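Long-range contacts in CrtC domain-containing protein (Fusarium vanettenii 77-13-4, PDB 7A0Q), which probably hydrates the prenylated isoflavonoid phytoalexin kievitone and is built from two lipocalin-like beta domains: residues Gly164-Gly169 with Trp236-Pro241; Glu170-Glu175 with Trp209-Ala214. One frame throughout, in Å; residues are numbered along the deposited sequence.

Interaction 1 of 2, residues Gly164-Gly169 with Trp236-Pro241. With NAG (2-acetamido-2-deoxy-beta-D-glucopyranose), chain C.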
ATOM      1  N   GLY A 164      13.609  -6.112  -6.765  1.00 13.49           N
ATOM      2  CA  GLY A 164      12.666  -6.610  -5.781  1.00 12.80           C
ATOM      3  C   GLY A 164      13.162  -6.596  -4.355  1.00 13.08           C
ATOM      4  O   GLY A 164      12.416  -7.017  -3.465  1.00 13.25           O
ATOM      5  N   THR A 165      14.393  -6.126  -4.106  1.00 13.65           N
ATOM      6  CA  THR A 165      14.961  -6.144  -2.760  1.00 13.79           C
ATOM      7  C   THR A 165      15.771  -4.877  -2.512  1.00 13.93           C
ATOM      8  O   THR A 165      16.327  -4.284  -3.437  1.00 14.24           O
ATOM      9  CB  THR A 165      15.835  -7.401  -2.550  1.00 14.96           C
ATOM     10  OG1 THR A 165      16.317  -7.452  -1.198  1.00 14.29           O
ATOM     11  CG2 THR A 165      17.017  -7.427  -3.534  1.00 14.86           C
ATOM     12  N   PHE A 166      15.818  -4.455  -1.247  1.00 13.15           N
ATOM     13  CA  PHE A 166      16.651  -3.310  -0.873  1.00 12.36           C
ATOM     14  C   PHE A 166      16.912  -3.361   0.633  1.00 13.97           C
ATOM     15  O   PHE A 166      16.308  -4.151   1.366  1.00 13.61           O
ATOM     16  CB  PHE A 166      16.014  -1.973  -1.312  1.00 12.68           C
ATOM     17  CG  PHE A 166      14.692  -1.646  -0.650  1.00 13.78           C
ATOM     18  CD1 PHE A 166      13.492  -2.090  -1.206  1.00 13.23           C
ATOM     19  CD2 PHE A 166      14.639  -0.846   0.495  1.00 15.06           C
ATOM     20  CE1 PHE A 166      12.272  -1.769  -0.617  1.00 16.27           C
ATOM     21  CE2 PHE A 166      13.428  -0.524   1.083  1.00 15.34           C
ATOM     22  CZ  PHE A 166      12.229  -0.987   0.525  1.00 14.03           C
ATOM     23  N   GLN A 167      17.852  -2.525   1.084  1.00 14.53           N
ATOM     24  CA  GLN A 167      18.222  -2.489   2.497  1.00 15.49           C
ATOM     25  C   GLN A 167      17.160  -1.752   3.316  1.00 13.58           C
ATOM     26  O   GLN A 167      16.765  -0.634   2.974  1.00 14.31           O
ATOM     27  CB  GLN A 167      19.587  -1.816   2.666  1.00 14.98           C
ATOM     28  CG  GLN A 167      20.156  -1.943   4.076  1.00 16.60           C
ATOM     29  CD  GLN A 167      20.924  -3.231   4.267  1.00 20.23           C
ATOM     30  OE1 GLN A 167      20.912  -4.103   3.397  1.00 18.92           O
ATOM     31  NE2 GLN A 167      21.621  -3.354   5.401  1.00 21.70           N
ATOM     32  N   PHE A 168      16.700  -2.381   4.404  1.00 15.42           N
ATOM     33  CA  PHE A 168      15.544  -1.893   5.170  1.00 16.12           C
ATOM     34  C   PHE A 168      15.799  -2.199   6.637  1.00 19.62           C
ATOM     35  O   PHE A 168      15.624  -3.340   7.077  1.00 21.11           O
ATOM     36  CB  PHE A 168      14.263  -2.562   4.683  1.00 15.01           C
ATOM     37  CG  PHE A 168      12.994  -2.037   5.315  1.00 16.87           C
ATOM     38  CD1 PHE A 168      12.513  -0.785   5.000  1.00 17.28           C
ATOM     39  CD2 PHE A 168      12.257  -2.833   6.187  1.00 21.29           C
ATOM     40  CE1 PHE A 168      11.341  -0.303   5.550  1.00 18.53           C
ATOM     41  CE2 PHE A 168      11.066  -2.364   6.742  1.00 19.35           C
ATOM     42  CZ  PHE A 168      10.612  -1.095   6.422  1.00 17.54           C
ATOM     43  N   GLY A 169      16.200  -1.182   7.389  1.00 19.63           N
ATOM     44  CA  GLY A 169      16.653  -1.417   8.743  1.00 26.38           C
ATOM     45  C   GLY A 169      18.046  -2.009   8.737  1.00 21.81           C
ATOM     46  O   GLY A 169      18.863  -1.678   7.871  1.00 24.06           O
ATOM     47  N   TRP A 236      10.156   5.333  -0.782  1.00 14.25           N
ATOM     48  CA  TRP A 236      10.455   5.134   0.632  1.00 13.71           C
ATOM     49  C   TRP A 236      11.361   6.242   1.157  1.00 13.37           C
ATOM     50  O   TRP A 236      12.360   6.592   0.519  1.00 14.65           O
ATOM     51  CB  TRP A 236      11.171   3.801   0.870  1.00 15.20           C
ATOM     52  CG  TRP A 236      10.315   2.566   0.742  1.00 15.43           C
ATOM     53  CD1 TRP A 236      10.131   1.815  -0.377  1.00 14.05           C
ATOM     54  CD2 TRP A 236       9.597   1.920   1.793  1.00 16.14           C
ATOM     55  NE1 TRP A 236       9.303   0.738  -0.095  1.00 13.36           N
ATOM     56  CE2 TRP A 236       8.964   0.784   1.234  1.00 14.15           C
ATOM     57  CE3 TRP A 236       9.407   2.202   3.154  1.00 16.69           C
ATOM     58  CZ2 TRP A 236       8.175  -0.077   1.996  1.00 14.79           C
ATOM     59  CZ3 TRP A 236       8.629   1.344   3.907  1.00 15.71           C
ATOM     60  CH2 TRP A 236       8.018   0.218   3.327  1.00 14.49           C
ATOM     61  N   ILE A 237      11.053   6.732   2.360  1.00 14.28           N
ATOM     62  CA  ILE A 237      11.911   7.697   3.059  1.00 13.85           C
ATOM     63  C   ILE A 237      12.055   7.240   4.507  1.00 15.09           C
ATOM     64  O   ILE A 237      11.052   7.049   5.202  1.00 15.04           O
ATOM     65  CB  ILE A 237      11.343   9.126   3.004  1.00 17.04           C
ATOM     66  CG1 ILE A 237      11.010   9.527   1.567  1.00 14.60           C
ATOM     67  CG2 ILE A 237      12.340  10.109   3.616  1.00 17.88           C
ATOM     68  CD1 ILE A 237       9.552   9.285   1.208  1.00 17.11           C
ATOM     69  N   PHE A 238      13.297   7.068   4.963  1.00 15.84           N
ATOM     70  CA  PHE A 238      13.562   6.719   6.361  1.00 15.42           C
ATOM     71  C   PHE A 238      15.059   6.817   6.604  1.00 18.87           C
ATOM     72  O   PHE A 238      15.857   6.802   5.668  1.00 17.23           O
ATOM     73  CB  PHE A 238      13.050   5.316   6.739  1.00 14.89           C
ATOM     74  CG  PHE A 238      13.578   4.207   5.854  1.00 15.43           C
ATOM     75  CD1 PHE A 238      14.809   3.619   6.113  1.00 15.68           C
ATOM     76  CD2 PHE A 238      12.832   3.745   4.770  1.00 16.30           C
ATOM     77  CE1 PHE A 238      15.307   2.601   5.316  1.00 16.77           C
ATOM     78  CE2 PHE A 238      13.325   2.722   3.953  1.00 18.21           C
ATOM     79  CZ  PHE A 238      14.560   2.144   4.229  1.00 18.00           C
ATOM     80  N   SER A 239      15.430   6.895   7.877  1.00 18.93           N
ATOM     81  CA  SER A 239      16.840   6.945   8.244  1.00 16.42           C
ATOM     82  C   SER A 239      17.400   5.547   8.453  1.00 20.21           C
ATOM     83  O   SER A 239      16.713   4.654   8.961  1.00 18.48           O
ATOM     84  CB  SER A 239      17.028   7.760   9.521  1.00 21.23           C
ATOM     85  OG  SER A 239      16.566   9.083   9.351  1.00 27.89           O
ATOM     86  N   ASP A 240      18.662   5.370   8.069  1.00 19.09           N
ATOM     87  CA  ASP A 240      19.396   4.140   8.336  1.00 19.27           C
ATOM     88  C   ASP A 240      20.441   4.445   9.401  1.00 22.03           C
ATOM     89  O   ASP A 240      21.525   4.949   9.072  1.00 21.68           O
ATOM     90  CB  ASP A 240      20.064   3.617   7.058  1.00 19.66           C
ATOM     91  CG  ASP A 240      20.823   2.324   7.283  1.00 20.60           C
ATOM     92  OD1 ASP A 240      21.058   1.943   8.452  1.00 21.51           O
ATOM     93  OD2 ASP A 240      21.191   1.670   6.286  1.00 20.20           O
ATOM     94  N   PRO A 241      20.180   4.150  10.678  1.00 22.82           N
ATOM     95  CA  PRO A 241      21.172   4.437  11.725  1.00 20.97           C
ATOM     96  C   PRO A 241      22.278   3.404  11.814  1.00 27.25           C
ATOM     97  O   PRO A 241      23.240   3.608  12.566  1.00 27.65           O
ATOM     98  CB  PRO A 241      20.330   4.440  13.003  1.00 26.92           C
ATOM     99  CG  PRO A 241      19.258   3.432  12.713  1.00 25.19           C
ATOM    100  CD  PRO A 241      18.940   3.580  11.234  1.00 22.91           C
TER
HETATM  101  C1  NAG C   1      10.579   9.949  11.358  1.00 22.12           C
HETATM  102  C2  NAG C   1      10.250  10.929  10.247  1.00 21.98           C
HETATM  103  C3  NAG C   1      10.931  12.274  10.510  1.00 19.98           C
HETATM  104  C4  NAG C   1      10.654  12.790  11.917  1.00 26.40           C
HETATM  105  C5  NAG C   1      10.890  11.716  12.970  1.00 23.96           C
HETATM  106  C6  NAG C   1      10.362  12.118  14.327  1.00 27.91           C
HETATM  107  C7  NAG C   1       9.827  10.165   7.948  1.00 21.58           C
HETATM  108  C8  NAG C   1      10.457   9.704   6.672  1.00 24.00           C
HETATM  109  N2  NAG C   1      10.669  10.420   8.951  1.00 21.65           N
HETATM  110  O3  NAG C   1      10.462  13.212   9.546  1.00 23.45           O
HETATM  111  O4  NAG C   1      11.572  13.842  12.196  1.00 30.57           O
HETATM  112  O5  NAG C   1      10.198  10.508  12.618  1.00 24.44           O
HETATM  113  O6  NAG C   1       8.971  12.400  14.260  1.00 27.30           O
HETATM  114  O7  NAG C   1       8.612  10.278   8.071  1.00 22.65           O
HETATM  115  O   HOH W   1      21.508  -1.041   7.186  1.00 20.67           O

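Interaction 2 of 2, residues Glu170-Glu175 with Trp209-Ala214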
ATOM      1  N   GLU A 170      18.317  -2.916   9.671  1.00 21.42           N
ATOM      2  CA  GLU A 170      19.648  -3.498   9.768  1.00 20.07           C
ATOM      3  C   GLU A 170      19.932  -4.531   8.685  1.00 28.10           C
ATOM      4  O   GLU A 170      21.098  -4.892   8.489  1.00 37.37           O
ATOM      5  CB  GLU A 170      19.848  -4.119  11.151  1.00 25.23           C
ATOM      6  CG  GLU A 170      21.309  -4.196  11.558  1.00 30.61           C
ATOM      7  CD  GLU A 170      21.520  -4.866  12.908  1.00 41.38           C
ATOM      8  OE1 GLU A 170      20.610  -5.583  13.379  1.00 44.73           O
ATOM      9  OE2 GLU A 170      22.607  -4.674  13.488  1.00 47.41           O
ATOM     10  N   GLY A 171      18.916  -4.981   7.954  1.00 22.43           N
ATOM     11  CA  GLY A 171      19.102  -6.007   6.943  1.00 21.44           C
ATOM     12  C   GLY A 171      18.276  -5.756   5.697  1.00 20.72           C
ATOM     13  O   GLY A 171      18.086  -4.604   5.292  1.00 21.00           O
ATOM     14  N   LEU A 172      17.774  -6.825   5.090  1.00 18.09           N
ATOM     15  CA  LEU A 172      17.134  -6.764   3.783  1.00 18.39           C
ATOM     16  C   LEU A 172      15.615  -6.819   3.894  1.00 15.50           C
ATOM     17  O   LEU A 172      15.057  -7.420   4.816  1.00 18.02           O
ATOM     18  CB  LEU A 172      17.627  -7.918   2.907  1.00 20.80           C
ATOM     19  CG  LEU A 172      19.144  -7.921   2.725  1.00 21.48           C
ATOM     20  CD1 LEU A 172      19.613  -9.277   2.214  1.00 28.16           C
ATOM     21  CD2 LEU A 172      19.541  -6.799   1.787  1.00 20.59           C
ATOM     22  N   THR A 173      14.949  -6.158   2.951  1.00 13.89           N
ATOM     23  CA  THR A 173      13.542  -6.418   2.697  1.00 14.51           C
ATOM     24  C   THR A 173      13.368  -6.844   1.249  1.00 13.43           C
ATOM     25  O   THR A 173      14.192  -6.553   0.378  1.00 14.17           O
ATOM     26  CB  THR A 173      12.649  -5.203   3.002  1.00 15.28           C
ATOM     27  OG1 THR A 173      11.276  -5.635   3.090  1.00 16.55           O
ATOM     28  CG2 THR A 173      12.762  -4.138   1.914  1.00 15.06           C
ATOM     29  N   TRP A 174      12.282  -7.576   1.018  1.00 12.60           N
ATOM     30  CA  TRP A 174      11.855  -7.972  -0.318  1.00 14.55           C
ATOM     31  C   TRP A 174      10.445  -7.448  -0.487  1.00 13.38           C
ATOM     32  O   TRP A 174       9.614  -7.648   0.397  1.00 14.47           O
ATOM     33  CB  TRP A 174      11.877  -9.500  -0.489  1.00 12.57           C
ATOM     34  CG  TRP A 174      13.261 -10.062  -0.473  1.00 15.07           C
ATOM     35  CD1 TRP A 174      14.048 -10.326  -1.551  1.00 15.25           C
ATOM     36  CD2 TRP A 174      14.025 -10.411   0.684  1.00 21.20           C
ATOM     37  NE1 TRP A 174      15.271 -10.818  -1.139  1.00 18.31           N
ATOM     38  CE2 TRP A 174      15.277 -10.882   0.231  1.00 21.00           C
ATOM     39  CE3 TRP A 174      13.775 -10.366   2.061  1.00 23.45           C
ATOM     40  CZ2 TRP A 174      16.278 -11.311   1.107  1.00 23.67           C
ATOM     41  CZ3 TRP A 174      14.776 -10.791   2.934  1.00 27.57           C
ATOM     42  CH2 TRP A 174      16.008 -11.259   2.448  1.00 26.29           C
ATOM     43  N   GLU A 175      10.189  -6.740  -1.588  1.00 11.72           N
ATOM     44  CA  GLU A 175       8.892  -6.089  -1.742  1.00 12.96           C
ATOM     45  C   GLU A 175       8.522  -5.968  -3.214  1.00 12.55           C
ATOM     46  O   GLU A 175       9.335  -5.520  -4.027  1.00 14.65           O
ATOM     47  CB  GLU A 175       8.902  -4.692  -1.094  1.00 12.18           C
ATOM     48  CG  GLU A 175       7.545  -3.957  -1.186  1.00 15.18           C
ATOM     49  CD  GLU A 175       7.658  -2.443  -1.009  1.00 14.49           C
ATOM     50  OE1 GLU A 175       8.791  -1.902  -1.017  1.00 14.39           O
ATOM     51  OE2 GLU A 175       6.608  -1.778  -0.888  1.00 14.21           O
ATOM     52  N   TRP A 209       8.387  -8.779   2.801  1.00 13.58           N
ATOM     53  CA  TRP A 209       8.876  -9.654   3.862  1.00 15.35           C
ATOM     54  C   TRP A 209      10.356  -9.347   4.073  1.00 21.34           C
ATOM     55  O   TRP A 209      11.008  -8.772   3.204  1.00 18.78           O
ATOM     56  CB  TRP A 209       8.601 -11.137   3.539  1.00 18.93           C
ATOM     57  CG  TRP A 209       9.320 -11.747   2.349  1.00 18.12           C
ATOM     58  CD1 TRP A 209      10.358 -12.639   2.396  1.00 20.89           C
ATOM     59  CD2 TRP A 209       9.047 -11.528   0.955  1.00 16.60           C
ATOM     60  NE1 TRP A 209      10.743 -12.983   1.127  1.00 20.95           N
ATOM     61  CE2 TRP A 209       9.967 -12.313   0.221  1.00 15.10           C
ATOM     62  CE3 TRP A 209       8.126 -10.734   0.256  1.00 16.43           C
ATOM     63  CZ2 TRP A 209       9.978 -12.342  -1.173  1.00 15.12           C
ATOM     64  CZ3 TRP A 209       8.157 -10.739  -1.124  1.00 15.21           C
ATOM     65  CH2 TRP A 209       9.080 -11.544  -1.827  1.00 17.89           C
ATOM     66  N   GLY A 210      10.887  -9.701   5.247  1.00 23.24           N
ATOM     67  CA  GLY A 210      12.228  -9.279   5.607  1.00 23.99           C
ATOM     68  C   GLY A 210      12.978 -10.338   6.389  1.00 29.21           C
ATOM     69  O   GLY A 210      12.443 -11.400   6.703  1.00 34.62           O
ATOM     70  N   ASN A 211      14.241 -10.021   6.709  1.00 29.58           N
ATOM     71  CA  ASN A 211      15.112 -10.950   7.423  1.00 31.60           C
ATOM     72  C   ASN A 211      15.615 -10.398   8.752  1.00 30.58           C
ATOM     73  O   ASN A 211      16.541 -10.977   9.339  1.00 32.58           O
ATOM     74  CB  ASN A 211      16.304 -11.356   6.538  1.00 28.92           C
ATOM     75  CG  ASN A 211      17.313 -10.223   6.340  1.00 28.99           C
ATOM     76  OD1 ASN A 211      17.044  -9.063   6.666  1.00 31.28           O
ATOM     77  ND2 ASN A 211      18.480 -10.561   5.796  1.00 32.57           N
ATOM     78  N   THR A 212      15.040  -9.304   9.249  1.00 29.98           N
ATOM     79  CA  THR A 212      15.535  -8.706  10.482  1.00 32.29           C
ATOM     80  C   THR A 212      14.382  -8.107  11.273  1.00 41.09           C
ATOM     81  O   THR A 212      13.429  -7.568  10.697  1.00 35.44           O
ATOM     82  CB  THR A 212      16.599  -7.631  10.206  1.00 37.13           C
ATOM     83  OG1 THR A 212      17.070  -7.087  11.448  1.00 42.82           O
ATOM     84  CG2 THR A 212      16.041  -6.497   9.341  1.00 36.13           C
ATOM     85  N   ALA A 213      14.473  -8.221  12.599  1.00 40.50           N
ATOM     86  CA  ALA A 213      13.552  -7.518  13.480  1.00 38.57           C
ATOM     87  C   ALA A 213      13.892  -6.040  13.610  1.00 37.11           C
ATOM     88  O   ALA A 213      13.011  -5.244  13.953  1.00 36.35           O
ATOM     89  CB  ALA A 213      13.547  -8.170  14.865  1.00 43.23           C
ATOM     90  N   ALA A 214      15.142  -5.655  13.333  1.00 30.88           N
ATOM     91  CA  ALA A 214      15.576  -4.266  13.480  1.00 28.52           C
ATOM     92  C   ALA A 214      15.219  -3.510  12.205  1.00 31.27           C
ATOM     93  O   ALA A 214      16.045  -3.286  11.320  1.00 29.17           O
ATOM     94  CB  ALA A 214      17.066  -4.188  13.780  1.00 27.76           C
TER

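Interaction 1 of 2, residues Gly164-Gly169 with Trp236-Pro241
A single water is gripped from three directions by Gln167, Gly169 and Asp240. It donates to Gly169 O at 2.8 Å and to Asp240 OD2 at 2.9 Å. From Gln167 NE2 it accepts at 2.9 Å, tying a side-chain amide, a backbone carbonyl and a carboxylate together. OD1 of the same carboxylate takes the backbone N-H groups of Phe242 and Arg243, which should fix the rotation of the carboxylate and leave OD2 turned to the water. Away from this polar end the contact is an aromatic cluster of Phe166, Phe168, Trp236 and Phe238. Strand 158-168 comes from the N-terminal lipocalin-like half and strand 232-240 from the eight-stranded antiparallel barrel of the other half; here the two strands run at 58° with axes 9.0 Å apart, so rings rather than backbone bonds fill the interface between the domains. Phe168 is central: with CG anti to the backbone N (chi1 -175°), its CD1-CE1 edge is turned to the faces of two rings. Its CD1 meets Phe238 CZ at 3.7 Å, the planes 88° apart, while its CE1 reaches Trp236 CZ3 at 3.6 Å in a second edge-to-face pair. Phe166 brings its CZ over one face of the Trp236 indole, offset toward the rim, with CZ 3.5 Å from Trp236 NE1; the two planes are oblique. The indole N-H itself is given to Glu175. Beside the cluster, Gln167 O lies in the plane of the Phe238 ring at its edge. On the other side of strand 232-240, Ile237 CG2 packs at 3.6 Å against C8, the acetamide methyl of an N-acetylglucosamine in the glycan attached to the protein.

Interaction 2 of 2, residues Glu170-Glu175 with Trp209-Ala214
Trp174 CB sits over the centre of the six-membered ring of Trp209, on one face of an antiparallel ladder. This CH-pi contact is 3.5 Å from Trp174 CB to the centroid of the Trp209 ring. The two indoles are nearly parallel, 20° apart, but slid so far that they barely overlap. Trp209 CG lies between its own N and carbonyl carbon (chi1 66°), which swings the indole across beneath Trp174 CB. The ring of Trp174 runs along the backbone of Gly210 and Asn211, its CE3 edge facing Trp209 O in plane and its CZ3 4.0 Å from Asn211 CB. Under the indoles the two residues form a hydrogen-bonded pair: Trp174 N to Trp209 O at 2.8 Å, and Trp209 N to Trp174 O at 2.9 Å. Thr173 and Gly210 follow as the non-hydrogen-bonded pair, their CA atoms 4.3 Å apart. Beyond Gly210 the regular strand ends, and a side chain takes over the backbone's part: Asn211 OD1 accepts Leu172 N at 2.8 Å, the donor tilted 33° from the amide plane, while Asn211 N returns a weak bond to Leu172 O. Farther out, Thr212 CG2 packs on the backbone of Gly171, and Glu170 N reaches Ala214 O at 2.8 Å. Thr212 OG1 accepts from Ala214 N in an ST turn that shapes this last loop. Thr173 OG1 is bonded to Gln208 NE2, one residue before the segment, and the Trp209 ring also meets that of Tyr45. At this level strand 171-189 lies between strand 202-210 and its hairpin partner 158-168, joined to the latter by backbone bonds such as those between Thr173 and Phe166.

How the interactions relate
Interaction 1 is a largely buried contact between the two lipocalin-like halves, made by aromatic rings and one bridging water; interaction 2 is a surface contact within the N-terminal half, held mainly by backbone ladder bonds and a tryptophan pair. Strands 158-168 and 171-189, consecutive in the chain and neighbours in the sheet, carry one segment of each, so the same hairpin faces strand 232-240 of the barrel and strand 202-210. The two contacts, with centres about 9 Å apart, touch directly: Glu175, which satisfies the indole N-H inside the aromatic cluster, belongs to a segment of interaction 2, and Thr165 OG1 probably bonds to Thr173 O.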